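Local coordinates for transcriptional repressor (Vibrio fischeri, PDB 3KV1), which probably represses transcription as a SorC-family regulator, binding DNA and sensing a sugar-like effector through the domain described here, at residues Met165-Ala179 and Asp201-Leu213. Numbering follows the deposited sequence.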
loop_
_atom_site.group_PDB
_atom_site.type_symbol
_atom_site.label_atom_id
_atom_site.label_comp_id
_atom_site.label_asym_id
_atom_site.label_seq_id
_atom_site.Cartn_x
_atom_site.Cartn_y
_atom_site.Cartn_z
HETATM N N MSE A 165 7.708 -5.648 17.262
HETATM C CA MSE A 165 6.430 -6.342 17.415
HETATM C C MSE A 165 5.979 -6.201 18.865
HETATM O O MSE A 165 4.784 -6.082 19.157
HETATM C CB MSE A 165 6.564 -7.812 17.068
HETATM C CG MSE A 165 7.296 -8.068 15.782
HETATM SE SE MSE A 165 7.745 -9.949 15.706
HETATM C CE MSE A 165 5.934 -10.703 15.644
ATOM N N VAL A 166 6.947 -6.204 19.777
ATOM C CA VAL A 166 6.631 -6.080 21.190
ATOM C C VAL A 166 6.280 -4.639 21.532
ATOM O O VAL A 166 5.236 -4.368 22.128
ATOM C CB VAL A 166 7.811 -6.534 22.062
ATOM C CG1 VAL A 166 7.468 -6.357 23.521
ATOM C CG2 VAL A 166 8.149 -7.974 21.754
ATOM N N LYS A 167 7.141 -3.715 21.130
ATOM C CA LYS A 167 6.917 -2.316 21.463
ATOM C C LYS A 167 5.613 -1.798 20.852
ATOM O O LYS A 167 4.968 -0.924 21.425
ATOM C CB LYS A 167 8.125 -1.444 21.102
ATOM C CG LYS A 167 8.443 -1.357 19.629
ATOM C CD LYS A 167 9.713 -0.546 19.385
ATOM C CE LYS A 167 9.846 -0.154 17.916
ATOM N NZ LYS A 167 11.114 0.576 17.644
ATOM N N LEU A 168 5.198 -2.380 19.726
ATOM C CA LEU A 168 3.929 -1.996 19.096
ATOM C C LEU A 168 2.698 -2.714 19.673
ATOM O O LEU A 168 1.572 -2.435 19.272
ATOM C CB LEU A 168 3.999 -2.151 17.568
ATOM C CG LEU A 168 4.884 -1.096 16.905
ATOM C CD1 LEU A 168 5.248 -1.447 15.450
ATOM C CD2 LEU A 168 4.173 0.246 16.981
ATOM N N GLY A 169 2.910 -3.642 20.602
ATOM C CA GLY A 169 1.812 -4.269 21.320
ATOM C C GLY A 169 1.230 -5.531 20.701
ATOM O O GLY A 169 0.152 -5.993 21.094
ATOM N N PHE A 170 1.938 -6.115 19.742
ATOM C CA PHE A 170 1.404 -7.296 19.071
ATOM C C PHE A 170 1.832 -8.609 19.755
ATOM O O PHE A 170 1.245 -9.668 19.507
ATOM C CB PHE A 170 1.795 -7.297 17.586
ATOM C CG PHE A 170 1.260 -6.108 16.802
ATOM C CD1 PHE A 170 -0.056 -6.084 16.384
ATOM C CD2 PHE A 170 2.100 -5.051 16.442
ATOM C CE1 PHE A 170 -0.555 -5.006 15.644
ATOM C CE2 PHE A 170 1.620 -3.982 15.700
ATOM C CZ PHE A 170 0.291 -3.957 15.307
ATOM N N PHE A 171 2.834 -8.528 20.624
ATOM C CA PHE A 171 3.434 -9.718 21.230
ATOM C C PHE A 171 3.956 -9.264 22.599
ATOM O O PHE A 171 4.506 -8.170 22.710
ATOM C CB PHE A 171 4.602 -10.139 20.332
ATOM C CG PHE A 171 5.000 -11.592 20.424
ATOM C CD1 PHE A 171 4.065 -12.613 20.354
ATOM C CD2 PHE A 171 6.348 -11.927 20.485
ATOM C CE1 PHE A 171 4.467 -13.945 20.390
ATOM C CE2 PHE A 171 6.761 -13.255 20.535
ATOM C CZ PHE A 171 5.825 -14.263 20.483
ATOM N N THR A 172 3.807 -10.076 23.639
ATOM C CA THR A 172 4.287 -9.666 24.962
ATOM C C THR A 172 5.816 -9.818 25.087
ATOM O O THR A 172 6.415 -10.656 24.428
ATOM C CB THR A 172 3.610 -10.456 26.126
ATOM O OG1 THR A 172 4.086 -11.801 26.135
ATOM C CG2 THR A 172 2.090 -10.483 25.989
ATOM N N PRO A 173 6.447 -9.001 25.947
ATOM C CA PRO A 173 7.874 -9.197 26.251
ATOM C C PRO A 173 8.129 -10.637 26.714
ATOM O O PRO A 173 9.123 -11.260 26.335
ATOM C CB PRO A 173 8.123 -8.214 27.411
ATOM C CG PRO A 173 7.084 -7.118 27.192
ATOM C CD PRO A 173 5.874 -7.824 26.630
ATOM N N LYS A 174 7.238 -11.155 27.553
ATOM C CA LYS A 174 7.368 -12.529 28.035
ATOM C C LYS A 174 7.380 -13.523 26.865
ATOM O O LYS A 174 8.245 -14.402 26.799
ATOM C CB LYS A 174 6.248 -12.856 29.027
ATOM C CG LYS A 174 6.263 -14.276 29.558
ATOM C CD LYS A 174 5.189 -14.449 30.638
ATOM C CE LYS A 174 5.170 -15.872 31.226
ATOM N NZ LYS A 174 4.812 -16.868 30.171
ATOM N N GLU A 175 6.435 -13.368 25.936
ATOM C CA GLU A 175 6.381 -14.224 24.743
ATOM C C GLU A 175 7.656 -14.117 23.899
ATOM O O GLU A 175 8.162 -15.110 23.367
ATOM C CB GLU A 175 5.144 -13.876 23.883
ATOM C CG GLU A 175 3.823 -14.266 24.542
ATOM C CD GLU A 175 2.604 -13.997 23.658
ATOM O OE1 GLU A 175 2.346 -12.821 23.278
ATOM O OE2 GLU A 175 1.899 -14.972 23.339
ATOM N N PHE A 176 8.172 -12.900 23.793
ATOM C CA PHE A 176 9.396 -12.634 23.032
ATOM C C PHE A 176 10.626 -13.359 23.597
ATOM O O PHE A 176 11.376 -14.013 22.875
ATOM C CB PHE A 176 9.641 -11.125 22.994
ATOM C CG PHE A 176 10.688 -10.705 22.007
ATOM C CD1 PHE A 176 10.372 -10.584 20.659
ATOM C CD2 PHE A 176 11.982 -10.438 22.422
ATOM C CE1 PHE A 176 11.331 -10.195 19.741
ATOM C CE2 PHE A 176 12.946 -10.047 21.508
ATOM C CZ PHE A 176 12.619 -9.931 20.170
ATOM N N VAL A 177 10.833 -13.269 24.910
ATOM C CA VAL A 177 11.956 -13.957 25.503
ATOM C C VAL A 177 11.769 -15.445 25.333
ATOM O O VAL A 177 12.727 -16.165 25.063
ATOM C CB VAL A 177 12.072 -13.662 27.026
ATOM C CG1 VAL A 177 13.065 -14.623 27.657
ATOM C CG2 VAL A 177 12.463 -12.218 27.238
ATOM N N GLU A 178 10.527 -15.911 25.476
ATOM C CA GLU A 178 10.230 -17.337 25.316
ATOM C C GLU A 178 10.432 -17.875 23.895
ATOM O O GLU A 178 10.845 -19.011 23.724
ATOM C CB GLU A 178 8.834 -17.667 25.842
ATOM C CG GLU A 178 8.837 -17.700 27.369
ATOM C CD GLU A 178 7.466 -17.641 27.999
ATOM O OE1 GLU A 178 6.468 -17.731 27.254
ATOM O OE2 GLU A 178 7.407 -17.490 29.252
ATOM N N ALA A 179 10.185 -17.052 22.883
ATOM C CA ALA A 179 10.506 -17.441 21.501
ATOM C C ALA A 179 11.996 -17.773 21.355
ATOM O O ALA A 179 12.389 -18.751 20.709
ATOM C CB ALA A 179 10.116 -16.310 20.521
ATOM N N ASP A 201 13.192 -24.519 10.832
ATOM C CA ASP A 201 12.088 -23.642 11.193
ATOM C C ASP A 201 11.605 -24.058 12.561
ATOM O O ASP A 201 11.263 -25.216 12.781
ATOM C CB ASP A 201 10.924 -23.787 10.211
ATOM C CG ASP A 201 11.282 -23.350 8.815
ATOM O OD1 ASP A 201 12.332 -22.685 8.661
ATOM O OD2 ASP A 201 10.513 -23.669 7.876
ATOM N N ALA A 202 11.588 -23.124 13.495
ATOM C CA ALA A 202 11.025 -23.438 14.786
ATOM C C ALA A 202 9.572 -23.037 14.761
ATOM O O ALA A 202 9.242 -21.916 14.389
ATOM C CB ALA A 202 11.758 -22.707 15.890
ATOM N N ASP A 203 8.701 -23.967 15.121
ATOM C CA ASP A 203 7.353 -23.591 15.482
ATOM C C ASP A 203 7.508 -22.532 16.561
ATOM O O ASP A 203 7.917 -22.828 17.682
ATOM C CB ASP A 203 6.555 -24.800 16.004
ATOM C CG ASP A 203 7.323 -25.619 17.047
ATOM O OD1 ASP A 203 8.573 -25.533 17.091
ATOM O OD2 ASP A 203 6.672 -26.362 17.817
ATOM N N THR A 204 7.238 -21.282 16.220
ATOM C CA THR A 204 7.237 -20.247 17.242
ATOM C C THR A 204 5.917 -19.469 17.171
ATOM O O THR A 204 5.331 -19.326 16.096
ATOM C CB THR A 204 8.432 -19.287 17.063
ATOM O OG1 THR A 204 8.276 -18.164 17.937
ATOM C CG2 THR A 204 8.540 -18.797 15.615
ATOM N N LEU A 205 5.459 -18.979 18.320
ATOM C CA LEU A 205 4.267 -18.110 18.349
ATOM C C LEU A 205 4.458 -16.851 17.522
ATOM O O LEU A 205 3.470 -16.251 17.078
ATOM C CB LEU A 205 3.954 -17.686 19.798
ATOM C CG LEU A 205 3.470 -18.719 20.805
ATOM C CD1 LEU A 205 3.124 -18.019 22.126
ATOM C CD2 LEU A 205 2.267 -19.489 20.278
HETATM N N MSE A 206 5.717 -16.450 17.341
HETATM C CA MSE A 206 6.043 -15.195 16.657
HETATM C C MSE A 206 5.409 -15.085 15.289
HETATM O O MSE A 206 4.840 -14.060 14.946
HETATM C CB MSE A 206 7.558 -15.037 16.491
HETATM C CG MSE A 206 8.335 -15.228 17.760
HETATM SE SE MSE A 206 10.106 -14.381 17.632
HETATM C CE MSE A 206 9.462 -12.536 17.278
ATOM N N ARG A 207 5.551 -16.136 14.494
ATOM C CA ARG A 207 5.115 -16.089 13.113
ATOM C C ARG A 207 3.586 -16.047 13.033
ATOM O O ARG A 207 3.021 -15.563 12.037
ATOM C CB ARG A 207 5.713 -17.261 12.322
ATOM C CG ARG A 207 5.536 -17.160 10.817
ATOM C CD ARG A 207 5.687 -18.537 10.182
ATOM N NE ARG A 207 4.516 -18.882 9.382
ATOM C CZ ARG A 207 4.288 -20.080 8.864
ATOM N NH1 ARG A 207 5.150 -21.068 9.060
ATOM N NH2 ARG A 207 3.191 -20.290 8.153
ATOM N N GLY A 208 2.907 -16.516 14.085
ATOM C CA GLY A 208 1.458 -16.343 14.128
ATOM C C GLY A 208 1.031 -14.876 14.201
ATOM O O GLY A 208 -0.153 -14.560 14.132
ATOM N N ARG A 209 1.996 -13.976 14.395
ATOM C CA ARG A 209 1.687 -12.556 14.501
ATOM C C ARG A 209 2.127 -11.763 13.269
ATOM O O ARG A 209 2.090 -10.552 13.307
ATOM C CB ARG A 209 2.401 -11.925 15.727
ATOM C CG ARG A 209 2.143 -12.635 17.043
ATOM C CD ARG A 209 0.660 -12.700 17.442
ATOM N NE ARG A 209 0.526 -13.780 18.415
ATOM C CZ ARG A 209 0.600 -13.639 19.735
ATOM N NH1 ARG A 209 0.745 -12.440 20.300
ATOM N NH2 ARG A 209 0.524 -14.715 20.494
ATOM N N VAL A 210 2.565 -12.441 12.204
ATOM C CA VAL A 210 3.122 -11.758 11.030
ATOM C C VAL A 210 2.374 -12.154 9.763
ATOM O O VAL A 210 2.047 -13.321 9.576
ATOM C CB VAL A 210 4.622 -12.094 10.793
ATOM C CG1 VAL A 210 5.202 -11.216 9.677
ATOM C CG2 VAL A 210 5.413 -11.906 12.062
ATOM N N ILE A 211 2.112 -11.180 8.886
ATOM C CA ILE A 211 1.491 -11.461 7.621
ATOM C C ILE A 211 2.498 -11.251 6.508
ATOM O O ILE A 211 2.973 -10.137 6.296
ATOM C CB ILE A 211 0.291 -10.532 7.382
ATOM C CG1 ILE A 211 -0.813 -10.915 8.388
ATOM C CG2 ILE A 211 -0.219 -10.730 5.969
ATOM C CD1 ILE A 211 -1.975 -10.013 8.375
ATOM N N GLY A 212 2.855 -12.324 5.819
ATOM C CA GLY A 212 3.829 -12.193 4.741
ATOM C C GLY A 212 4.202 -13.571 4.248
ATOM O O GLY A 212 3.516 -14.544 4.591
ATOM N N LEU A 213 5.255 -13.653 3.435
ATOM C CA LEU A 213 5.800 -14.952 3.000
ATOM C C LEU A 213 6.360 -15.809 4.135
ATOM O O LEU A 213 6.501 -15.356 5.272
ATOM C CB LEU A 213 6.909 -14.745 1.967
ATOM C CG LEU A 213 6.515 -14.129 0.613
ATOM C CD1 LEU A 213 7.763 -14.131 -0.245
ATOM C CD2 LEU A 213 5.381 -14.917 -0.060
#
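Arg209 reaches across to Phe170 and Glu175 and supplies every hydrogen bond between 165-179 and 201-213. Its chain bends at chi2 (-59°), which turns the guanidinium back toward the loop ahead of helix 173-181. Arg209 NH1 gives a bond of 2.9 Å to Phe170 O, lying in both the carbonyl and the guanidinium plane. Arg209 NH2 forms a salt bridge with Glu175 OE2 at 3.2 Å, meeting that oxygen on its syn side but somewhat out of plane; the carboxylate and guanidinium planes stand 53° apart, so the pairing is skewed, and NH1 adds just a weak bond to OE1. Arginine suits the place because its flat, many-donor end can serve a backbone carbonyl and a carboxylate at once.

Glu175 is held from its own side too. Glu175 OE1 takes the N-H of Thr172 on its anti lone pair at 3.1 Å, nearly straight, while Glu175 N gives to Thr172 OG1 at 2.8 Å, completing a capping box.

Phe171 CD1 lies over one face of the guanidinium, the two planes almost perpendicular, and the ring's edge meets Leu205 CB. In the conformer described, selenomethionine Met206 presses CG on Ala179 CB (3.5 Å), whose single methyl lets the loop come close, and methionine's long unbranched chain carries CE to Met165 SE. Met206 N is bound by Thr204 OG1, an ST turn ordering 204-206.

Arg209 and this apolar packing thus join the capping-box start of helix 173-181 to the loop before helix 215-219, within the putative sugar-binding domain of this SorC-family protein, assigned to the Rossmann-like group.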